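PDB 3O6N: APL1 from Anopheles gambiae, which probably pairs with the leucine-rich repeat protein LRIM1 in a complex that regulates complement-like immunity in the mosquito. Local coordinates for residues A[100-105]-A[123-128]; A[322-327]-A[343-348]; A[328-333]-A[349-354]. All blocks are in the same frame, centred on the assembly; numbering follows the deposited sequence.

Contact 1: A[100-105]-A[123-128]; sequences MGFNAI and VLERND
The Phe102 ring turns its edge to Arg126: Phe102 CD1 stands 3.5 Å from Arg126 NE, over one face of the guanidinium, whose plane is 75° from that of the ring. The Glu125 carboxylate meets the far end of the ring obliquely, Glu125 OE1 lying 3.8 Å from Phe102 CZ. These side chains project from two successive turns of a leucine-rich repeat solenoid, just past parallel strands 97-99 and 121-123. Strand-like pairing carries on into the loops through Met100 N to Val123 O (2.7 Å) and Phe102 N to Glu125 O (2.8 Å). Inside the turn Asn127 works as the repeat asparagine. With CG anti to its carbonyl carbon (chi1 -84°), its amide reaches back into the solenoid, where ND2 gives one N-H to Leu124 O of its own turn and the other to Met100 O of the turn before. Asn103 holds the same post one repeat earlier, its OD1 taking Leu79 N and Ile81 N. The ND2 atoms of Asn103 and Asn127 approach Met100 O from opposite faces of its carbonyl plane, so that oxygen is gripped twice. On the other side of its amide, Asn127 OD1 receives Ile105 N at 2.9 Å, a nearly straight bond of 169°.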
loop_
_atom_site.group_PDB
_atom_site.type_symbol
_atom_site.label_atom_id
_atom_site.label_comp_id
_atom_site.label_asym_id
_atom_site.label_seq_id
_atom_site.Cartn_x
_atom_site.Cartn_y
_atom_site.Cartn_z
ATOM N N MET A 100 -15.870 -10.071 7.859
ATOM C CA MET A 100 -16.166 -9.631 9.217
ATOM C C MET A 100 -15.521 -8.282 9.507
ATOM O O MET A 100 -15.176 -7.975 10.650
ATOM C CB MET A 100 -15.710 -10.681 10.238
ATOM C CG MET A 100 -16.520 -11.968 10.200
ATOM S SD MET A 100 -16.198 -13.064 11.598
ATOM C CE MET A 100 -14.554 -13.634 11.210
ATOM N N GLY A 101 -15.369 -7.476 8.463
ATOM C CA GLY A 101 -14.752 -6.169 8.596
ATOM C C GLY A 101 -15.710 -5.138 9.161
ATOM O O GLY A 101 -16.916 -5.375 9.249
ATOM N N PHE A 102 -15.161 -3.992 9.555
ATOM C CA PHE A 102 -15.965 -2.871 10.023
ATOM C C PHE A 102 -16.823 -3.249 11.228
ATOM O O PHE A 102 -18.013 -2.954 11.284
ATOM C CB PHE A 102 -16.803 -2.323 8.870
ATOM C CG PHE A 102 -16.032 -2.207 7.581
ATOM C CD1 PHE A 102 -15.173 -1.145 7.366
ATOM C CD2 PHE A 102 -16.139 -3.182 6.602
ATOM C CE1 PHE A 102 -14.448 -1.043 6.188
ATOM C CE2 PHE A 102 -15.418 -3.089 5.423
ATOM C CZ PHE A 102 -14.572 -2.015 5.215
ATOM N N ASN A 103 -16.193 -3.909 12.192
ATOM C CA ASN A 103 -16.832 -4.215 13.461
ATOM C C ASN A 103 -15.995 -3.684 14.617
ATOM O O ASN A 103 -15.254 -2.716 14.450
ATOM C CB ASN A 103 -17.090 -5.718 13.590
ATOM C CG ASN A 103 -18.180 -6.194 12.649
ATOM O OD1 ASN A 103 -19.331 -5.773 12.761
ATOM N ND2 ASN A 103 -17.825 -7.068 11.716
ATOM N N ALA A 104 -16.130 -4.292 15.789
ATOM C CA ALA A 104 -15.336 -3.893 16.943
ATOM C C ALA A 104 -14.807 -5.129 17.665
ATOM O O ALA A 104 -14.788 -5.188 18.895
ATOM C CB ALA A 104 -16.154 -3.011 17.887
ATOM N N ILE A 105 -14.361 -6.108 16.885
ATOM C CA ILE A 105 -13.945 -7.399 17.433
ATOM C C ILE A 105 -12.587 -7.281 18.105
ATOM O O ILE A 105 -11.617 -6.851 17.485
ATOM C CB ILE A 105 -13.899 -8.480 16.342
ATOM C CG1 ILE A 105 -15.292 -8.658 15.728
ATOM C CG2 ILE A 105 -13.382 -9.806 16.915
ATOM C CD1 ILE A 105 -15.292 -9.383 14.402
ATOM N N VAL A 123 -11.874 -11.330 5.552
ATOM C CA VAL A 123 -11.747 -9.895 5.770
ATOM C C VAL A 123 -12.044 -9.542 7.219
ATOM O O VAL A 123 -13.140 -9.788 7.723
ATOM C CB VAL A 123 -12.676 -9.090 4.837
ATOM C CG1 VAL A 123 -12.698 -7.614 5.240
ATOM C CG2 VAL A 123 -12.244 -9.254 3.387
ATOM N N LEU A 124 -11.047 -8.971 7.879
ATOM C CA LEU A 124 -11.154 -8.553 9.266
ATOM C C LEU A 124 -10.748 -7.085 9.390
ATOM O O LEU A 124 -10.436 -6.611 10.481
ATOM C CB LEU A 124 -10.255 -9.424 10.149
ATOM C CG LEU A 124 -10.697 -10.878 10.328
ATOM C CD1 LEU A 124 -9.570 -11.724 10.902
ATOM C CD2 LEU A 124 -11.927 -10.935 11.218
ATOM N N GLU A 125 -10.751 -6.378 8.260
ATOM C CA GLU A 125 -10.428 -4.948 8.225
ATOM C C GLU A 125 -11.255 -4.145 9.230
ATOM O O GLU A 125 -12.444 -4.400 9.417
ATOM C CB GLU A 125 -10.646 -4.378 6.815
ATOM C CG GLU A 125 -10.553 -2.846 6.745
ATOM C CD GLU A 125 -10.791 -2.289 5.348
ATOM O OE1 GLU A 125 -11.060 -3.079 4.419
ATOM O OE2 GLU A 125 -10.707 -1.053 5.182
ATOM N N ARG A 126 -10.610 -3.174 9.867
ATOM C CA ARG A 126 -11.264 -2.272 10.822
ATOM C C ARG A 126 -11.941 -2.986 11.994
ATOM O O ARG A 126 -13.169 -3.072 12.066
ATOM C CB ARG A 126 -12.254 -1.337 10.119
ATOM C CG ARG A 126 -12.542 -0.070 10.916
ATOM C CD ARG A 126 -13.586 0.817 10.249
ATOM N NE ARG A 126 -13.178 1.255 8.916
ATOM C CZ ARG A 126 -13.811 2.192 8.217
ATOM N NH1 ARG A 126 -14.878 2.792 8.728
ATOM N NH2 ARG A 126 -13.378 2.531 7.010
ATOM N N ASN A 127 -11.121 -3.484 12.913
ATOM C CA ASN A 127 -11.600 -4.101 14.141
ATOM C C ASN A 127 -10.688 -3.705 15.296
ATOM O O ASN A 127 -9.991 -2.695 15.213
ATOM C CB ASN A 127 -11.691 -5.625 13.993
ATOM C CG ASN A 127 -12.997 -6.077 13.351
ATOM O OD1 ASN A 127 -14.055 -5.995 13.964
ATOM N ND2 ASN A 127 -12.923 -6.561 12.114
ATOM N N ASP A 128 -10.696 -4.488 16.371
ATOM C CA ASP A 128 -9.916 -4.157 17.562
ATOM C C ASP A 128 -8.878 -5.221 17.901
ATOM O O ASP A 128 -8.522 -5.395 19.067
ATOM C CB ASP A 128 -10.833 -3.956 18.773
ATOM C CG ASP A 128 -11.545 -2.620 18.754
ATOM O OD1 ASP A 128 -10.863 -1.588 18.918
ATOM O OD2 ASP A 128 -12.790 -2.600 18.598
#

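Contact 2: A[322-327]-A[343-348]; sequences NLYLDH and NLTLSH. With NAG (2-acetamido-2-deoxy-beta-D-glucopyranose), chain D.
Leu323 and Leu344 lie side by side on neighbouring parallel strands, 322-324 and 343-345, the last rungs of the strand-lined face of a leucine-rich repeat solenoid. This is the tight part of the contact: Leu323 N bonds to Asn343 O at 2.9 Å, Thr345 N returns to Leu323 O, and Leu344 CD1 rests on Leu323 CB on the buried hydrophobic side. Past the strands, Leu325 N donates to Thr345 O, and His327 N reaches Ser347 O.

On the face bearing Tyr324 and Thr345, the buried Thr345 hydroxyl sits between its own backbone N and carbonyl carbon (chi1 61°). From there Thr345 OG1 lies at the edge of the Tyr324 ring and donates to Asp326 OD1 at 2.7 Å. Asp326 OD2 accepts His327 ND1, also at 2.7 Å and close to the imidazole plane. Both oxygens use their anti lone pairs; bonded at each oxygen, the carboxylate is held against rotation, and the bond to ND1 helps to orient the His327 ring.

The outer end is more open to solvent, and side chains meet there in place of paired strands: the partly exposed His327 and the exposed His348 form an offset stack, centroids 4.0 Å apart and planes 12° apart, and His304 of the preceding turn stacks on His327 as well. Ser347 OG, close to the plane of the His348 ring, accepts from ND1 and also bonds to Asp370. At the opposite end of the contact the sugar lies against Tyr324. Asn343, its CG anti to the backbone N (chi1 -163°), carries an N-linked N-acetylglucosamine through ND2, and from the adjoining strand Tyr324 OH donates to the sugar ring oxygen O5 at 3.2 Å.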
loop_
_atom_site.group_PDB
_atom_site.type_symbol
_atom_site.label_atom_id
_atom_site.label_comp_id
_atom_site.label_asym_id
_atom_site.label_seq_id
_atom_site.Cartn_x
_atom_site.Cartn_y
_atom_site.Cartn_z
ATOM N N ASN A 322 7.332 14.477 -17.498
ATOM C CA ASN A 322 7.110 15.272 -16.289
ATOM C C ASN A 322 8.375 15.379 -15.450
ATOM O O ASN A 322 8.950 14.367 -15.064
ATOM C CB ASN A 322 6.007 14.664 -15.417
ATOM C CG ASN A 322 4.691 14.506 -16.147
ATOM O OD1 ASN A 322 4.649 14.044 -17.286
ATOM N ND2 ASN A 322 3.605 14.885 -15.486
ATOM N N LEU A 323 8.802 16.604 -15.160
ATOM C CA LEU A 323 9.976 16.816 -14.318
ATOM C C LEU A 323 9.666 17.863 -13.259
ATOM O O LEU A 323 9.256 18.974 -13.579
ATOM C CB LEU A 323 11.173 17.266 -15.165
ATOM C CG LEU A 323 12.451 17.648 -14.416
ATOM C CD1 LEU A 323 12.960 16.454 -13.615
ATOM C CD2 LEU A 323 13.517 18.137 -15.395
ATOM N N TYR A 324 9.860 17.513 -11.994
ATOM C CA TYR A 324 9.565 18.446 -10.915
ATOM C C TYR A 324 10.829 18.844 -10.180
ATOM O O TYR A 324 11.439 18.017 -9.505
ATOM C CB TYR A 324 8.541 17.844 -9.953
ATOM C CG TYR A 324 7.311 17.328 -10.662
ATOM C CD1 TYR A 324 6.497 18.188 -11.391
ATOM C CD2 TYR A 324 6.965 15.984 -10.608
ATOM C CE1 TYR A 324 5.378 17.723 -12.048
ATOM C CE2 TYR A 324 5.837 15.512 -11.261
ATOM C CZ TYR A 324 5.050 16.386 -11.978
ATOM O OH TYR A 324 3.930 15.924 -12.632
ATOM N N LEU A 325 11.219 20.113 -10.317
ATOM C CA LEU A 325 12.460 20.603 -9.727
ATOM C C LEU A 325 12.215 21.652 -8.648
ATOM O O LEU A 325 13.155 22.111 -8.001
ATOM C CB LEU A 325 13.369 21.202 -10.810
ATOM C CG LEU A 325 13.824 20.236 -11.901
ATOM C CD1 LEU A 325 14.625 20.968 -12.975
ATOM C CD2 LEU A 325 14.645 19.111 -11.284
ATOM N N ASP A 326 10.956 22.038 -8.461
ATOM C CA ASP A 326 10.627 23.109 -7.525
ATOM C C ASP A 326 11.143 22.812 -6.120
ATOM O O ASP A 326 11.300 21.653 -5.731
ATOM C CB ASP A 326 9.111 23.360 -7.496
ATOM C CG ASP A 326 8.335 22.170 -6.955
ATOM O OD1 ASP A 326 8.028 21.251 -7.746
ATOM O OD2 ASP A 326 8.045 22.155 -5.742
ATOM N N HIS A 327 11.416 23.873 -5.370
ATOM C CA HIS A 327 11.871 23.770 -3.984
ATOM C C HIS A 327 13.218 23.059 -3.822
ATOM O O HIS A 327 13.345 22.076 -3.093
ATOM C CB HIS A 327 10.786 23.169 -3.091
ATOM C CG HIS A 327 9.590 24.054 -2.936
ATOM N ND1 HIS A 327 8.534 24.042 -3.823
ATOM C CD2 HIS A 327 9.291 24.993 -2.008
ATOM C CE1 HIS A 327 7.634 24.931 -3.444
ATOM N NE2 HIS A 327 8.067 25.520 -2.344
ATOM N N ASN A 343 5.155 18.725 -18.559
ATOM C CA ASN A 343 4.898 19.324 -17.255
ATOM C C ASN A 343 6.216 19.528 -16.512
ATOM O O ASN A 343 6.921 18.568 -16.216
ATOM C CB ASN A 343 3.955 18.436 -16.434
ATOM C CG ASN A 343 3.326 19.170 -15.257
ATOM O OD1 ASN A 343 3.902 20.112 -14.711
ATOM N ND2 ASN A 343 2.130 18.738 -14.866
ATOM N N LEU A 344 6.544 20.784 -16.223
ATOM C CA LEU A 344 7.806 21.136 -15.583
ATOM C C LEU A 344 7.577 22.133 -14.450
ATOM O O LEU A 344 6.900 23.138 -14.643
ATOM C CB LEU A 344 8.755 21.740 -16.623
ATOM C CG LEU A 344 10.126 22.257 -16.177
ATOM C CD1 LEU A 344 10.986 21.112 -15.640
ATOM C CD2 LEU A 344 10.823 22.963 -17.341
ATOM N N THR A 345 8.114 21.848 -13.264
ATOM C CA THR A 345 8.068 22.822 -12.168
ATOM C C THR A 345 9.468 23.357 -11.871
ATOM O O THR A 345 10.444 22.602 -11.880
ATOM C CB THR A 345 7.430 22.263 -10.885
ATOM O OG1 THR A 345 8.183 21.144 -10.404
ATOM C CG2 THR A 345 5.980 21.835 -11.148
ATOM N N LEU A 346 9.558 24.659 -11.605
ATOM C CA LEU A 346 10.848 25.352 -11.547
ATOM C C LEU A 346 10.958 26.357 -10.405
ATOM O O LEU A 346 12.040 26.881 -10.137
ATOM C CB LEU A 346 11.095 26.094 -12.861
ATOM C CG LEU A 346 11.149 25.248 -14.134
ATOM C CD1 LEU A 346 11.142 26.151 -15.369
ATOM C CD2 LEU A 346 12.374 24.342 -14.121
ATOM N N SER A 347 9.844 26.639 -9.737
ATOM C CA SER A 347 9.825 27.718 -8.754
ATOM C C SER A 347 10.573 27.362 -7.471
ATOM O O SER A 347 10.898 26.196 -7.219
ATOM C CB SER A 347 8.391 28.171 -8.454
ATOM O OG SER A 347 7.694 27.219 -7.666
ATOM N N HIS A 348 10.857 28.384 -6.671
ATOM C CA HIS A 348 11.583 28.208 -5.420
ATOM C C HIS A 348 12.929 27.528 -5.636
ATOM O O HIS A 348 13.201 26.476 -5.063
ATOM C CB HIS A 348 10.747 27.420 -4.409
ATOM C CG HIS A 348 9.503 28.129 -3.977
ATOM N ND1 HIS A 348 8.334 28.090 -4.707
ATOM C CD2 HIS A 348 9.246 28.902 -2.896
ATOM C CE1 HIS A 348 7.409 28.802 -4.087
ATOM N NE2 HIS A 348 7.937 29.307 -2.988
HETATM C C1 NAG D . 1.782 19.357 -13.610
HETATM C C2 NAG D . 0.255 19.281 -13.573
HETATM C C3 NAG D . -0.315 19.649 -12.208
HETATM C C4 NAG D . 0.446 18.964 -11.083
HETATM C C5 NAG D . 1.947 19.159 -11.249
HETATM C C6 NAG D . 2.709 18.419 -10.155
HETATM C C7 NAG D . -0.951 19.692 -15.640
HETATM C C8 NAG D . -1.345 20.697 -16.682
HETATM N N2 NAG D . -0.302 20.164 -14.579
HETATM O O3 NAG D . -1.670 19.264 -12.151
HETATM O O4 NAG D . 0.033 19.501 -9.845
HETATM O O5 NAG D . 2.362 18.683 -12.512
HETATM O O6 NAG D . 3.330 19.348 -9.294
HETATM O O7 NAG D . -1.226 18.502 -15.785
#

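Contact 3: A[328-333]-A[349-354]; sequences NSIVTL and NDWDCN
Asn349 OD1 is the polar atom on which the turn 328-330 closes. Ile330 N donates to Asn349 OD1 at 2.9 Å, almost straight at 165°; Asn328 N adds a weak bond, and Asn328 CB lies close by. The opposite end of this amide is held as well, since Asn349 ND2 bonds to Leu325 O and Leu346 O; with both ends bound, the group cannot easily rotate. The backbones are then joined by Asp350 N to Ile330 O and by Asp352 N to Val331 O, the latter 2.8 Å long, in the carbonyl plane and on a lone pair.

Between these bonds Trp351 folds back against the turn, its CG anti to the carbonyl carbon (chi1 -60°). Ile330 O and Asn349 CB lie over one face of the indole. The six-membered end packs into the hydrophobic interior: Trp351 CZ3 meets Ile330 CG2 at 3.6 Å and Leu333 CB at 3.8 Å, while NE1 is satisfied by Leu346 O. Toward the outside, a water donates to both Ser329 O and Asp350 OD2 (2.7 Å from the latter), bridging the segments; Asp350 OD1 bonds to Tyr379.

Asp352 comes last, at the N-cap of helix 353-359, its OD2 accepting Ser355 N, and Cys353 opens that helix with a disulfide to Cys387. A final repeat asparagine followed by a tryptophan and then a cysteine at the start of a short helix is typical of the disulfide-bonded C-terminal cap that closes extracellular leucine-rich repeat solenoids.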
loop_
_atom_site.group_PDB
_atom_site.type_symbol
_atom_site.label_atom_id
_atom_site.label_comp_id
_atom_site.label_asym_id
_atom_site.label_seq_id
_atom_site.Cartn_x
_atom_site.Cartn_y
_atom_site.Cartn_z
ATOM N N ASN A 328 14.214 23.580 -4.524
ATOM C CA ASN A 328 15.605 23.207 -4.325
ATOM C C ASN A 328 16.424 24.493 -4.314
ATOM O O ASN A 328 15.891 25.561 -4.007
ATOM C CB ASN A 328 16.084 22.266 -5.433
ATOM C CG ASN A 328 15.597 20.838 -5.242
ATOM O OD1 ASN A 328 16.199 20.065 -4.502
ATOM N ND2 ASN A 328 14.508 20.483 -5.916
ATOM N N SER A 329 17.711 24.396 -4.633
ATOM C CA SER A 329 18.549 25.589 -4.779
ATOM C C SER A 329 19.269 25.575 -6.125
ATOM O O SER A 329 20.443 25.965 -6.234
ATOM C CB SER A 329 19.553 25.697 -3.628
ATOM O OG SER A 329 18.884 25.856 -2.387
ATOM N N ILE A 330 18.549 25.137 -7.153
ATOM C CA ILE A 330 19.128 24.925 -8.478
ATOM C C ILE A 330 19.459 26.236 -9.191
ATOM O O ILE A 330 18.671 27.185 -9.167
ATOM C CB ILE A 330 18.185 24.070 -9.345
ATOM C CG1 ILE A 330 18.041 22.678 -8.723
ATOM C CG2 ILE A 330 18.703 23.983 -10.771
ATOM C CD1 ILE A 330 16.855 21.877 -9.247
ATOM N N VAL A 331 20.623 26.277 -9.830
ATOM C CA VAL A 331 21.102 27.497 -10.471
ATOM C C VAL A 331 20.900 27.502 -11.985
ATOM O O VAL A 331 20.633 28.547 -12.576
ATOM C CB VAL A 331 22.587 27.739 -10.147
ATOM C CG1 VAL A 331 22.754 28.066 -8.674
ATOM C CG2 VAL A 331 23.414 26.522 -10.525
ATOM N N THR A 332 21.027 26.339 -12.614
ATOM C CA THR A 332 20.860 26.241 -14.062
ATOM C C THR A 332 20.109 24.987 -14.509
ATOM O O THR A 332 20.067 23.979 -13.805
ATOM C CB THR A 332 22.217 26.267 -14.800
ATOM O OG1 THR A 332 22.979 25.113 -14.438
ATOM C CG2 THR A 332 23.009 27.520 -14.456
ATOM N N LEU A 333 19.531 25.068 -15.700
ATOM C CA LEU A 333 18.856 23.939 -16.318
ATOM C C LEU A 333 18.962 24.096 -17.828
ATOM O O LEU A 333 18.712 25.174 -18.362
ATOM C CB LEU A 333 17.384 23.893 -15.898
ATOM C CG LEU A 333 16.556 22.755 -16.504
ATOM C CD1 LEU A 333 17.060 21.404 -15.997
ATOM C CD2 LEU A 333 15.066 22.929 -16.200
ATOM N N ASN A 349 13.764 28.139 -6.469
ATOM C CA ASN A 349 15.134 27.680 -6.647
ATOM C C ASN A 349 16.115 28.844 -6.508
ATOM O O ASN A 349 15.868 29.767 -5.729
ATOM C CB ASN A 349 15.290 26.937 -7.974
ATOM C CG ASN A 349 14.918 25.467 -7.859
ATOM O OD1 ASN A 349 15.635 24.699 -7.233
ATOM N ND2 ASN A 349 13.786 25.075 -8.449
ATOM N N ASP A 350 17.221 28.807 -7.245
ATOM C CA ASP A 350 18.233 29.864 -7.157
ATOM C C ASP A 350 18.816 30.168 -8.535
ATOM O O ASP A 350 20.035 30.139 -8.734
ATOM C CB ASP A 350 19.347 29.455 -6.190
ATOM C CG ASP A 350 20.288 30.598 -5.864
ATOM O OD1 ASP A 350 19.832 31.762 -5.860
ATOM O OD2 ASP A 350 21.482 30.332 -5.609
ATOM N N TRP A 351 17.933 30.485 -9.476
ATOM C CA TRP A 351 18.285 30.553 -10.891
ATOM C C TRP A 351 19.295 31.626 -11.273
ATOM O O TRP A 351 19.275 32.736 -10.747
ATOM C CB TRP A 351 17.028 30.754 -11.737
ATOM C CG TRP A 351 16.038 29.648 -11.588
ATOM C CD1 TRP A 351 14.811 29.723 -11.001
ATOM C CD2 TRP A 351 16.193 28.294 -12.028
ATOM N NE1 TRP A 351 14.186 28.500 -11.053
ATOM C CE2 TRP A 351 15.017 27.605 -11.674
ATOM C CE3 TRP A 351 17.214 27.600 -12.687
ATOM C CZ2 TRP A 351 14.830 26.252 -11.960
ATOM C CZ3 TRP A 351 17.027 26.253 -12.967
ATOM C CH2 TRP A 351 15.843 25.597 -12.606
ATOM N N ASP A 352 20.168 31.268 -12.207
ATOM C CA ASP A 352 20.956 32.236 -12.947
ATOM C C ASP A 352 20.067 32.756 -14.074
ATOM O O ASP A 352 19.439 31.969 -14.784
ATOM C CB ASP A 352 22.200 31.564 -13.527
ATOM C CG ASP A 352 22.915 32.437 -14.535
ATOM O OD1 ASP A 352 23.616 33.376 -14.109
ATOM O OD2 ASP A 352 22.774 32.185 -15.752
ATOM N N CYS A 353 20.004 34.075 -14.238
ATOM C CA CYS A 353 19.104 34.660 -15.226
ATOM C C CYS A 353 19.388 34.202 -16.655
ATOM O O CYS A 353 18.462 33.904 -17.406
ATOM C CB CYS A 353 19.124 36.189 -15.150
ATOM S SG CYS A 353 18.423 36.848 -13.638
ATOM N N ASN A 354 20.663 34.161 -17.034
ATOM C CA ASN A 354 21.030 33.735 -18.380
ATOM C C ASN A 354 20.528 32.329 -18.686
ATOM O O ASN A 354 20.073 32.047 -19.798
ATOM C CB ASN A 354 22.546 33.807 -18.584
ATOM C CG ASN A 354 23.044 35.227 -18.734
ATOM O OD1 ASN A 354 23.942 35.661 -18.013
ATOM N ND2 ASN A 354 22.460 35.963 -19.674
HETATM O O HOH W 1 22.185 27.790 -5.125
#

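How the contacts relate
From the N terminus, contact 1 comes first, closing one repeat-long loop between the turns after strands 97-99 and 121-123. It is complete before the others open and lies on the opposite side of the chain's centre, about 42 Å from contact 2 and about 52 Å from contact 3, centre to centre. Contacts 2 and 3 each span another single repeat, and their segments alternate along the chain, so the two loops cross rather than nest. Their centres are about 11 Å apart, and they touch through leucine packing on Leu333 and through probable hydrogen bonds from Trp351 and Asn349 to carbonyls of contact 2. Contact 2 pairs the last two strands of the solenoid; contact 3 continues the same two turns into the C-terminal cap.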